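Local coordinates for protein bradyzoite surface antigen BSR4 (Toxoplasma gondii, PDB 2JKS) that is a surface antigen of the SAG1-related (SRS) superfamily of the bradyzoite stage, probably involved in host attachment or immune recognition, at residues M191-N196 and T262-A267. Numbering follows the deposited sequence.
Sequences MSTEKN and TDLPEA. With ZN (zinc ion), chain E; ZN (zinc ion), chain C.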
ATOM      1  N   MET A 191      22.991  -8.675 -11.101  1.00 25.81           N
ATOM      2  CA  MET A 191      23.140 -10.128 -11.119  1.00 24.65           C
ATOM      3  C   MET A 191      24.569 -10.428 -11.546  1.00 24.36           C
ATOM      4  O   MET A 191      25.205  -9.678 -12.300  1.00 25.38           O
ATOM      5  CB  MET A 191      22.139 -10.819 -12.055  1.00 24.41           C
ATOM      6  CG  MET A 191      20.629 -10.552 -11.723  1.00 23.78           C
ATOM      7  SD  MET A 191      19.498 -11.345 -12.897  1.00 25.87           S
ATOM      8  CE  MET A 191      19.657 -13.082 -12.473  1.00 24.56           C
ATOM      9  N   SER A 192      25.084 -11.519 -11.041  1.00 23.37           N
ATOM     10  CA  SER A 192      26.496 -11.897 -11.297  1.00 24.62           C
ATOM     11  C   SER A 192      26.585 -13.333 -10.822  1.00 24.21           C
ATOM     12  O   SER A 192      25.582 -13.915 -10.365  1.00 23.05           O
ATOM     13  CB  SER A 192      27.471 -10.960 -10.520  1.00 23.77           C
ATOM     14  OG  SER A 192      27.227 -10.998  -9.093  1.00 24.80           O
ATOM     15  N   THR A 193      27.759 -13.931 -10.954  1.00 26.51           N
ATOM     16  CA  THR A 193      27.965 -15.288 -10.533  1.00 29.62           C
ATOM     17  C   THR A 193      27.406 -15.593  -9.141  1.00 28.99           C
ATOM     18  O   THR A 193      26.693 -16.559  -9.000  1.00 30.21           O
ATOM     19  CB  THR A 193      29.487 -15.681 -10.604  1.00 30.04           C
ATOM     20  OG1 THR A 193      29.960 -15.421 -11.938  1.00 33.61           O
ATOM     21  CG2 THR A 193      29.676 -17.159 -10.381  1.00 32.66           C
ATOM     22  N   GLU A 194      27.763 -14.782  -8.143  1.00 29.31           N
ATOM     23  CA  GLU A 194      27.345 -15.012  -6.751  1.00 29.94           C
ATOM     24  C   GLU A 194      25.896 -14.622  -6.477  1.00 30.14           C
ATOM     25  O   GLU A 194      25.311 -15.058  -5.460  1.00 28.72           O
ATOM     26  CB  GLU A 194      28.217 -14.215  -5.804  1.00 29.64           C
ATOM     27  CG  GLU A 194      29.690 -14.648  -5.821  1.00 33.09           C
ATOM     28  CD  GLU A 194      30.601 -13.612  -5.213  1.00 32.14           C
ATOM     29  OE1 GLU A 194      30.263 -12.907  -4.236  1.00 37.46           O
ATOM     30  OE2 GLU A 194      31.687 -13.459  -5.729  1.00 38.98           O
ATOM     31  N   LYS A 195      25.355 -13.773  -7.356  1.00 28.80           N
ATOM     32  CA  LYS A 195      23.982 -13.283  -7.198  1.00 28.79           C
ATOM     33  C   LYS A 195      23.244 -13.590  -8.474  1.00 26.92           C
ATOM     34  O   LYS A 195      22.951 -12.682  -9.210  1.00 25.90           O
ATOM     35  CB  LYS A 195      23.934 -11.748  -7.016  1.00 28.42           C
ATOM     36  CG  LYS A 195      25.082 -11.134  -6.345  1.00 33.70           C
ATOM     37  CD  LYS A 195      24.723 -10.831  -4.971  1.00 37.08           C
ATOM     38  CE  LYS A 195      23.828  -9.541  -4.928  1.00 37.87           C
ATOM     39  NZ  LYS A 195      22.730  -9.781  -3.925  1.00 30.89           N
ATOM     40  N   ASN A 196      22.995 -14.869  -8.746  1.00 24.66           N
ATOM     41  CA  ASN A 196      22.545 -15.305 -10.058  1.00 25.88           C
ATOM     42  C   ASN A 196      21.030 -15.488 -10.123  1.00 25.42           C
ATOM     43  O   ASN A 196      20.522 -16.020 -11.091  1.00 26.82           O
ATOM     44  CB  ASN A 196      23.264 -16.600 -10.462  1.00 26.36           C
ATOM     45  CG  ASN A 196      22.902 -17.757  -9.539  1.00 28.66           C
ATOM     46  OD1 ASN A 196      22.829 -17.548  -8.355  1.00 29.32           O
ATOM     47  ND2 ASN A 196      22.630 -18.945 -10.090  1.00 28.92           N
ATOM     48  N   THR A 262      27.415 -20.909 -14.517  1.00 37.62           N
ATOM     49  CA  THR A 262      28.335 -20.991 -15.639  1.00 37.80           C
ATOM     50  C   THR A 262      27.786 -20.401 -16.951  1.00 37.44           C
ATOM     51  O   THR A 262      28.478 -20.405 -17.980  1.00 37.26           O
ATOM     52  CB  THR A 262      28.773 -22.464 -15.899  1.00 38.40           C
ATOM     53  OG1 THR A 262      27.639 -23.269 -16.254  1.00 37.98           O
ATOM     54  CG2 THR A 262      29.452 -23.059 -14.630  1.00 39.54           C
ATOM     55  N   ASP A 263      26.565 -19.872 -16.903  1.00 36.97           N
ATOM     56  CA  ASP A 263      25.853 -19.405 -18.118  1.00 35.88           C
ATOM     57  C   ASP A 263      25.669 -17.871 -18.201  1.00 35.17           C
ATOM     58  O   ASP A 263      24.908 -17.393 -19.034  1.00 34.35           O
ATOM     59  CB  ASP A 263      24.467 -20.025 -18.166  1.00 36.23           C
ATOM     60  CG  ASP A 263      24.472 -21.495 -18.566  1.00 37.87           C
ATOM     61  OD1 ASP A 263      25.481 -22.010 -19.054  1.00 38.17           O
ATOM     62  OD2 ASP A 263      23.431 -22.142 -18.399  1.00 39.53           O
ATOM     63  N   LEU A 264      26.327 -17.144 -17.310  1.00 34.03           N
ATOM     64  CA  LEU A 264      26.371 -15.690 -17.314  1.00 33.94           C
ATOM     65  C   LEU A 264      27.094 -15.229 -18.582  1.00 34.14           C
ATOM     66  O   LEU A 264      28.000 -15.929 -19.072  1.00 33.40           O
ATOM     67  CB  LEU A 264      27.050 -15.175 -16.046  1.00 33.92           C
ATOM     68  CG  LEU A 264      26.023 -15.182 -14.925  1.00 36.37           C
ATOM     69  CD1 LEU A 264      26.418 -16.035 -13.721  1.00 36.98           C
ATOM     70  CD2 LEU A 264      25.553 -13.795 -14.497  1.00 36.80           C
ATOM     71  N   PRO A 265      26.663 -14.075 -19.149  1.00 34.30           N
ATOM     72  CA  PRO A 265      27.269 -13.576 -20.398  1.00 33.52           C
ATOM     73  C   PRO A 265      28.744 -13.171 -20.198  1.00 32.26           C
ATOM     74  O   PRO A 265      29.183 -12.906 -19.076  1.00 32.77           O
ATOM     75  CB  PRO A 265      26.407 -12.346 -20.729  1.00 31.88           C
ATOM     76  CG  PRO A 265      25.966 -11.833 -19.374  1.00 31.53           C
ATOM     77  CD  PRO A 265      25.638 -13.137 -18.641  1.00 33.65           C
ATOM     78  N   GLU A 266      29.476 -13.104 -21.306  1.00 31.07           N
ATOM     79  CA  GLU A 266      30.896 -12.789 -21.290  1.00 30.20           C
ATOM     80  C   GLU A 266      31.130 -11.308 -21.249  1.00 29.41           C
ATOM     81  O   GLU A 266      32.256 -10.893 -21.053  1.00 30.81           O
ATOM     82  CB  GLU A 266      31.603 -13.365 -22.525  1.00 30.77           C
ATOM     83  CG  GLU A 266      31.689 -14.866 -22.555  1.00 32.89           C
ATOM     84  CD  GLU A 266      32.488 -15.371 -21.379  1.00 36.12           C
ATOM     85  OE1 GLU A 266      33.541 -14.771 -21.071  1.00 34.23           O
ATOM     86  OE2 GLU A 266      32.034 -16.320 -20.758  1.00 41.41           O
ATOM     87  N   ALA A 267      30.060 -10.514 -21.406  1.00 27.82           N
ATOM     88  CA  ALA A 267      30.101  -9.081 -21.260  1.00 27.09           C
ATOM     89  C   ALA A 267      28.870  -8.633 -20.473  1.00 26.86           C
ATOM     90  O   ALA A 267      27.873  -9.353 -20.455  1.00 27.36           O
ATOM     91  CB  ALA A 267      30.157  -8.405 -22.625  1.00 28.35           C
TER
HETATM   92 ZN    ZN E1319      33.152 -15.180  -6.128  1.00 56.34          ZN
HETATM   93 ZN    ZN C1317      34.578 -15.088 -19.295  1.00 35.29          ZN
HETATM   94  O   HOH W   1      32.804 -15.975 -18.216  1.00 32.86           O
HETATM   95  O   HOH W   2      35.963 -14.681 -20.369  1.00 36.54           O
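Ser192 and Thr193, at the start of the turn in 191-196, meet Leu264 of the loop 262-267, and the backbones come closest at the CA atoms of Thr193 and Leu264, 7.0 Å apart. No hydrogen bond joins the two segments. The first holds a type I beta-turn, Ser192 to Lys195, linking strands 187-191 and 197-201 of different sheets; a bond from Ser192 N to Lys195 O of 3.0 Å and a weak bond from Lys195 N to Ser192 O close it. The second links strand 254-258 to strand 269-277.

Leu264 carries the contact, and its branched end suits the task because each methyl finds a different residue. CD1 lies 3.6 Å from Thr193 CA, while CD2 reaches Ser192 CA at 3.8 Å. With CG anti to the carbonyl carbon (chi1 -81°), the fork is directed at the backbone of the turn, and the same side chain also touches Val307 of strand 301-307. Thr193 adds its OG1, a looser 4.0 Å from Leu264 CD1. Small Ser192 leaves its CA open to the leucine, its CB directed away and its OG hydrogen-bonded to Glu190.

Glu194 and Glu266 bind zinc. Glu194 holds one ion through OE2 at 2.3 Å, with His312 as second protein ligand; its OE1 accepts a bond from His314 N. Glu266 binds another through OE1 at 2.1 Å, joined by His310 and a water that also donates to OE2. Both histidines belong to the C-terminal histidine run, evidently a purification tag, so these sites probably reflect the construct.

Between the segments themselves, the Leu264 methyls make only van der Waals contact. Polar ties lie just before 262-267, where Gln261 NE2 donates to Thr193 O and Asn196 ND2 to Ile259 O, so leucine packing supplements hydrogen bonds in joining these loops of the second SRS domain.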